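Local coordinates for protein ricin B lectin (Clostridium thermocellum, PDB 3VSF) that probably hydrolyses beta-1,3-galactan from the chain end, as an exo-beta-1,3-galactanase joining a family 43 glycoside hydrolase domain to a galactose-binding beta-trefoil module, at residues G45-H59 / G316-L328. Sequence-based numbering, arbitrary orientation.
Sequences GTQFKDTSGNVIHAH and GKVNDSQYVWLPL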
loop_
_atom_site.group_PDB
_atom_site.type_symbol
_atom_site.label_atom_id
_atom_site.label_comp_id
_atom_site.label_asym_id
_atom_site.label_seq_id
_atom_site.Cartn_x
_atom_site.Cartn_y
_atom_site.Cartn_z
ATOM N N GLY A 45 -5.982 4.669 -8.449
ATOM C CA GLY A 45 -5.520 5.284 -9.681
ATOM C C GLY A 45 -6.354 6.490 -10.061
ATOM O O GLY A 45 -6.368 6.907 -11.220
ATOM N N THR A 46 -7.054 7.052 -9.079
ATOM C CA THR A 46 -7.899 8.218 -9.308
ATOM C C THR A 46 -7.691 9.267 -8.220
ATOM O O THR A 46 -6.949 9.047 -7.263
ATOM C CB THR A 46 -9.393 7.840 -9.337
ATOM O OG1 THR A 46 -9.849 7.564 -8.006
ATOM C CG2 THR A 46 -9.624 6.620 -10.217
ATOM N N GLN A 47 -8.354 10.408 -8.376
ATOM C CA GLN A 47 -8.328 11.451 -7.362
ATOM C C GLN A 47 -9.648 11.479 -6.604
ATOM O O GLN A 47 -10.672 11.906 -7.139
ATOM C CB GLN A 47 -8.052 12.817 -7.992
ATOM C CG GLN A 47 -6.646 12.970 -8.548
ATOM C CD GLN A 47 -6.359 14.379 -9.030
ATOM O OE1 GLN A 47 -7.270 15.121 -9.396
ATOM N NE2 GLN A 47 -5.087 14.756 -9.027
ATOM N N PHE A 48 -9.620 11.012 -5.359
ATOM C CA PHE A 48 -10.824 10.951 -4.539
ATOM C C PHE A 48 -11.441 12.337 -4.405
ATOM O O PHE A 48 -10.729 13.341 -4.359
ATOM C CB PHE A 48 -10.504 10.392 -3.151
ATOM C CG PHE A 48 -9.676 9.138 -3.173
ATOM C CD1 PHE A 48 -9.621 8.344 -4.306
ATOM C CD2 PHE A 48 -8.950 8.756 -2.056
ATOM C CE1 PHE A 48 -8.856 7.192 -4.326
ATOM C CE2 PHE A 48 -8.185 7.606 -2.068
ATOM C CZ PHE A 48 -8.136 6.824 -3.205
ATOM N N LYS A 49 -12.766 12.391 -4.346
ATOM C CA LYS A 49 -13.466 13.660 -4.187
ATOM C C LYS A 49 -14.109 13.774 -2.811
ATOM O O LYS A 49 -14.715 12.821 -2.318
ATOM C CB LYS A 49 -14.521 13.839 -5.280
ATOM C CG LYS A 49 -13.947 14.084 -6.666
ATOM C CD LYS A 49 -15.041 14.469 -7.647
ATOM C CE LYS A 49 -14.463 14.854 -8.998
ATOM N NZ LYS A 49 -15.523 15.303 -9.944
ATOM N N ASP A 50 -13.970 14.942 -2.194
ATOM C CA ASP A 50 -14.575 15.194 -0.893
ATOM C C ASP A 50 -16.092 15.294 -1.015
ATOM O O ASP A 50 -16.636 15.274 -2.119
ATOM C CB ASP A 50 -14.002 16.468 -0.266
ATOM C CG ASP A 50 -14.142 17.679 -1.169
ATOM O OD1 ASP A 50 -15.160 17.779 -1.885
ATOM O OD2 ASP A 50 -13.231 18.534 -1.162
ATOM N N THR A 51 -16.768 15.401 0.123
ATOM C CA THR A 51 -18.222 15.493 0.146
ATOM C C THR A 51 -18.721 16.679 -0.673
ATOM O O THR A 51 -19.821 16.645 -1.225
ATOM C CB THR A 51 -18.754 15.615 1.585
ATOM O OG1 THR A 51 -18.160 16.754 2.220
ATOM C CG2 THR A 51 -18.420 14.365 2.384
ATOM N N SER A 52 -17.905 17.724 -0.750
ATOM C CA SER A 52 -18.268 18.932 -1.482
ATOM C C SER A 52 -18.314 18.685 -2.988
ATOM O O SER A 52 -18.894 19.471 -3.737
ATOM C CB SER A 52 -17.285 20.062 -1.171
ATOM O OG SER A 52 -17.212 20.305 0.225
ATOM N N GLY A 53 -17.697 17.592 -3.423
ATOM C CA GLY A 53 -17.640 17.260 -4.835
ATOM C C GLY A 53 -16.369 17.769 -5.487
ATOM O O GLY A 53 -16.268 17.826 -6.713
ATOM N N ASN A 54 -15.397 18.142 -4.662
ATOM C CA ASN A 54 -14.122 18.652 -5.154
ATOM C C ASN A 54 -12.975 17.665 -4.957
ATOM O O ASN A 54 -12.975 16.875 -4.014
ATOM C CB ASN A 54 -13.786 19.990 -4.491
ATOM C CG ASN A 54 -14.598 21.140 -5.055
ATOM O OD1 ASN A 54 -14.075 21.989 -5.777
ATOM N ND2 ASN A 54 -15.886 21.168 -4.733
ATOM N N VAL A 55 -11.998 17.724 -5.856
ATOM C CA VAL A 55 -10.846 16.833 -5.805
ATOM C C VAL A 55 -10.012 17.044 -4.543
ATOM O O VAL A 55 -9.559 18.154 -4.263
ATOM C CB VAL A 55 -9.950 17.003 -7.049
ATOM C CG1 VAL A 55 -9.731 18.480 -7.352
ATOM C CG2 VAL A 55 -8.625 16.284 -6.853
ATOM N N ILE A 56 -9.820 15.971 -3.783
ATOM C CA ILE A 56 -8.990 16.015 -2.584
ATOM C C ILE A 56 -7.526 16.240 -2.953
ATOM O O ILE A 56 -6.985 15.554 -3.819
ATOM C CB ILE A 56 -9.118 14.715 -1.763
ATOM C CG1 ILE A 56 -10.559 14.528 -1.280
ATOM C CG2 ILE A 56 -8.156 14.725 -0.585
ATOM C CD1 ILE A 56 -10.776 13.271 -0.464
ATOM N N HIS A 57 -6.891 17.207 -2.297
ATOM C CA HIS A 57 -5.485 17.512 -2.547
ATOM C C HIS A 57 -4.637 17.357 -1.288
ATOM O O HIS A 57 -4.331 18.336 -0.608
ATOM C CB HIS A 57 -5.329 18.922 -3.126
ATOM C CG HIS A 57 -6.121 19.968 -2.405
ATOM N ND1 HIS A 57 -5.551 20.860 -1.522
ATOM C CD2 HIS A 57 -7.442 20.265 -2.437
ATOM C CE1 HIS A 57 -6.485 21.661 -1.043
ATOM N NE2 HIS A 57 -7.643 21.321 -1.581
ATOM N N ALA A 58 -4.262 16.119 -0.983
ATOM C CA ALA A 58 -3.436 15.827 0.185
ATOM C C ALA A 58 -2.280 14.903 -0.185
ATOM O O ALA A 58 -2.151 13.803 0.355
ATOM C CB ALA A 58 -4.280 15.213 1.292
ATOM N N HIS A 59 -1.440 15.362 -1.105
ATOM C CA HIS A 59 -0.337 14.560 -1.615
ATOM C C HIS A 59 0.746 14.344 -0.563
ATOM O O HIS A 59 0.971 15.199 0.295
ATOM C CB HIS A 59 0.251 15.218 -2.862
ATOM C CG HIS A 59 -0.777 15.592 -3.884
ATOM N ND1 HIS A 59 -2.026 15.009 -3.930
ATOM C CD2 HIS A 59 -0.748 16.497 -4.891
ATOM C CE1 HIS A 59 -2.718 15.533 -4.924
ATOM N NE2 HIS A 59 -1.966 16.439 -5.524
ATOM N N GLY A 316 2.906 15.586 -15.530
ATOM C CA GLY A 316 1.832 16.378 -14.960
ATOM C C GLY A 316 2.268 17.140 -13.723
ATOM O O GLY A 316 3.289 16.822 -13.113
ATOM N N LYS A 317 1.493 18.156 -13.354
ATOM C CA LYS A 317 1.782 18.933 -12.156
ATOM C C LYS A 317 1.435 18.126 -10.912
ATOM O O LYS A 317 0.560 17.260 -10.947
ATOM C CB LYS A 317 1.014 20.256 -12.169
ATOM C CG LYS A 317 -0.497 20.102 -12.205
ATOM C CD LYS A 317 -1.186 21.449 -12.361
ATOM C CE LYS A 317 -2.695 21.289 -12.471
ATOM N NZ LYS A 317 -3.377 22.589 -12.723
ATOM N N VAL A 318 2.128 18.413 -9.815
ATOM C CA VAL A 318 1.942 17.680 -8.568
ATOM C C VAL A 318 0.472 17.567 -8.166
ATOM O O VAL A 318 0.033 16.528 -7.676
ATOM C CB VAL A 318 2.739 18.324 -7.416
ATOM C CG1 VAL A 318 2.467 17.598 -6.107
ATOM C CG2 VAL A 318 4.225 18.321 -7.734
ATOM N N ASN A 319 -0.287 18.638 -8.381
ATOM C CA ASN A 319 -1.693 18.669 -7.991
ATOM C C ASN A 319 -2.564 17.685 -8.770
ATOM O O ASN A 319 -3.698 17.408 -8.382
ATOM C CB ASN A 319 -2.255 20.087 -8.123
ATOM C CG ASN A 319 -1.540 21.082 -7.231
ATOM O OD1 ASN A 319 -1.913 21.275 -6.073
ATOM N ND2 ASN A 319 -0.504 21.718 -7.766
ATOM N N ASP A 320 -2.029 17.161 -9.868
ATOM C CA ASP A 320 -2.752 16.192 -10.684
ATOM C C ASP A 320 -2.414 14.759 -10.284
ATOM O O ASP A 320 -2.737 13.813 -11.003
ATOM C CB ASP A 320 -2.457 16.405 -12.171
ATOM C CG ASP A 320 -3.028 17.705 -12.700
ATOM O OD1 ASP A 320 -4.039 18.184 -12.144
ATOM O OD2 ASP A 320 -2.468 18.246 -13.678
ATOM N N SER A 321 -1.767 14.604 -9.133
ATOM C CA SER A 321 -1.393 13.285 -8.637
ATOM C C SER A 321 -2.597 12.541 -8.068
ATOM O O SER A 321 -3.438 13.130 -7.390
ATOM C CB SER A 321 -0.299 13.400 -7.575
ATOM O OG SER A 321 0.893 13.927 -8.127
ATOM N N GLN A 322 -2.668 11.244 -8.347
ATOM C CA GLN A 322 -3.766 10.410 -7.870
ATOM C C GLN A 322 -3.339 9.593 -6.654
ATOM O O GLN A 322 -2.157 9.546 -6.314
ATOM C CB GLN A 322 -4.261 9.498 -8.992
ATOM C CG GLN A 322 -4.881 10.252 -10.160
ATOM C CD GLN A 322 -4.725 9.527 -11.483
ATOM O OE1 GLN A 322 -3.852 8.673 -11.638
ATOM N NE2 GLN A 322 -5.572 9.867 -12.447
ATOM N N TYR A 323 -4.303 8.954 -5.998
ATOM C CA TYR A 323 -4.017 8.195 -4.784
ATOM C C TYR A 323 -4.251 6.699 -4.971
ATOM O O TYR A 323 -5.078 6.284 -5.784
ATOM C CB TYR A 323 -4.857 8.714 -3.615
ATOM C CG TYR A 323 -4.814 10.216 -3.459
ATOM C CD1 TYR A 323 -3.717 10.843 -2.882
ATOM C CD2 TYR A 323 -5.871 11.008 -3.888
ATOM C CE1 TYR A 323 -3.673 12.217 -2.739
ATOM C CE2 TYR A 323 -5.836 12.382 -3.749
ATOM C CZ TYR A 323 -4.736 12.980 -3.174
ATOM O OH TYR A 323 -4.698 14.348 -3.034
ATOM N N VAL A 324 -3.515 5.897 -4.210
ATOM C CA VAL A 324 -3.653 4.448 -4.254
ATOM C C VAL A 324 -3.718 3.876 -2.842
ATOM O O VAL A 324 -2.719 3.858 -2.124
ATOM C CB VAL A 324 -2.482 3.792 -5.010
ATOM C CG1 VAL A 324 -2.521 2.280 -4.845
ATOM C CG2 VAL A 324 -2.516 4.176 -6.482
ATOM N N TRP A 325 -4.900 3.416 -2.446
ATOM C CA TRP A 325 -5.078 2.816 -1.127
ATOM C C TRP A 325 -5.286 1.310 -1.225
ATOM O O TRP A 325 -6.111 0.834 -2.006
ATOM C CB TRP A 325 -6.253 3.464 -0.389
ATOM C CG TRP A 325 -5.983 4.872 0.048
ATOM C CD1 TRP A 325 -4.900 5.637 -0.274
ATOM C CD2 TRP A 325 -6.808 5.680 0.896
ATOM N NE1 TRP A 325 -5.002 6.874 0.317
ATOM C CE2 TRP A 325 -6.164 6.925 1.041
ATOM C CE3 TRP A 325 -8.030 5.472 1.545
ATOM C CZ2 TRP A 325 -6.700 7.957 1.808
ATOM C CZ3 TRP A 325 -8.560 6.498 2.304
ATOM C CH2 TRP A 325 -7.896 7.725 2.430
ATOM N N LEU A 326 -4.527 0.566 -0.429
ATOM C CA LEU A 326 -4.601 -0.887 -0.430
ATOM C C LEU A 326 -4.477 -1.413 0.993
ATOM O O LEU A 326 -3.914 -0.743 1.858
ATOM C CB LEU A 326 -3.486 -1.475 -1.295
ATOM C CG LEU A 326 -3.412 -0.998 -2.746
ATOM C CD1 LEU A 326 -2.116 -1.453 -3.388
ATOM C CD2 LEU A 326 -4.611 -1.491 -3.540
ATOM N N PRO A 327 -5.011 -2.615 1.246
ATOM C CA PRO A 327 -4.870 -3.236 2.564
ATOM C C PRO A 327 -3.497 -3.878 2.728
ATOM O O PRO A 327 -3.011 -4.532 1.807
ATOM C CB PRO A 327 -5.954 -4.314 2.553
ATOM C CG PRO A 327 -6.081 -4.686 1.117
ATOM C CD PRO A 327 -5.856 -3.417 0.342
ATOM N N LEU A 328 -2.878 -3.678 3.887
ATOM C CA LEU A 328 -1.605 -4.318 4.192
ATOM C C LEU A 328 -1.853 -5.566 5.030
ATOM O O LEU A 328 -2.183 -5.475 6.212
ATOM C CB LEU A 328 -0.680 -3.355 4.939
ATOM C CG LEU A 328 0.697 -3.903 5.318
ATOM C CD1 LEU A 328 1.485 -4.284 4.074
ATOM C CD2 LEU A 328 1.470 -2.894 6.155
#
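Tyr323 OH is gripped by two backbone groups of the 45-59 loop. Tyr323 OH donates to Ile56 O at 2.7 Å, from above the carbonyl plane. Ala58 N donates to Tyr323 OH, also at 2.7 Å. His59 ND1 lies 2.9 Å from Tyr323 OH. The tyrosine has CG anti to its own carbonyl carbon (chi1 -49°), which lays the ring across the base of the loop. Trp72 of strand 69-77 meets this ring edge-to-face.

At the start of the loop two backbone bonds tie it to Tyr323. Tyr323 N bonds almost straight to Thr46 O at 2.9 Å, and Gly45 N returns a bond to Tyr323 O. The Phe48 ring packs against both Tyr323 and Trp325. Tyr323 CB sits over one face of the Phe48 ring, nearest CZ, as a CH-pi contact. Phe48 CE2 points at the face of the Trp325 indole, 3.8 Å from Trp325 CE2, in an edge-to-face pair with planes at 86°.

The extended side chain of Gln47 crosses that of Gln322 at about a right angle. Gln47 NE2 donates to Ser321 O at 2.8 Å, arriving well above the carbonyl plane, and weakly to Asn319 O. Ser321 CB sits over the centre of the His59 ring, 4.0 Å from its centroid.

Strand 322-330 belongs to one four-stranded antiparallel sheet, and the loop leads into strand 61-66 of another. The contact thus joins the last and first blades of the five-bladed beta-propeller characteristic of family 43. The tyrosine hydroxyl satisfies a carbonyl and an amide of an irregular loop, while the aromatic cluster fills the seam. Both polar and apolar contacts thus hold the loop that leads into the first blade against the last blade.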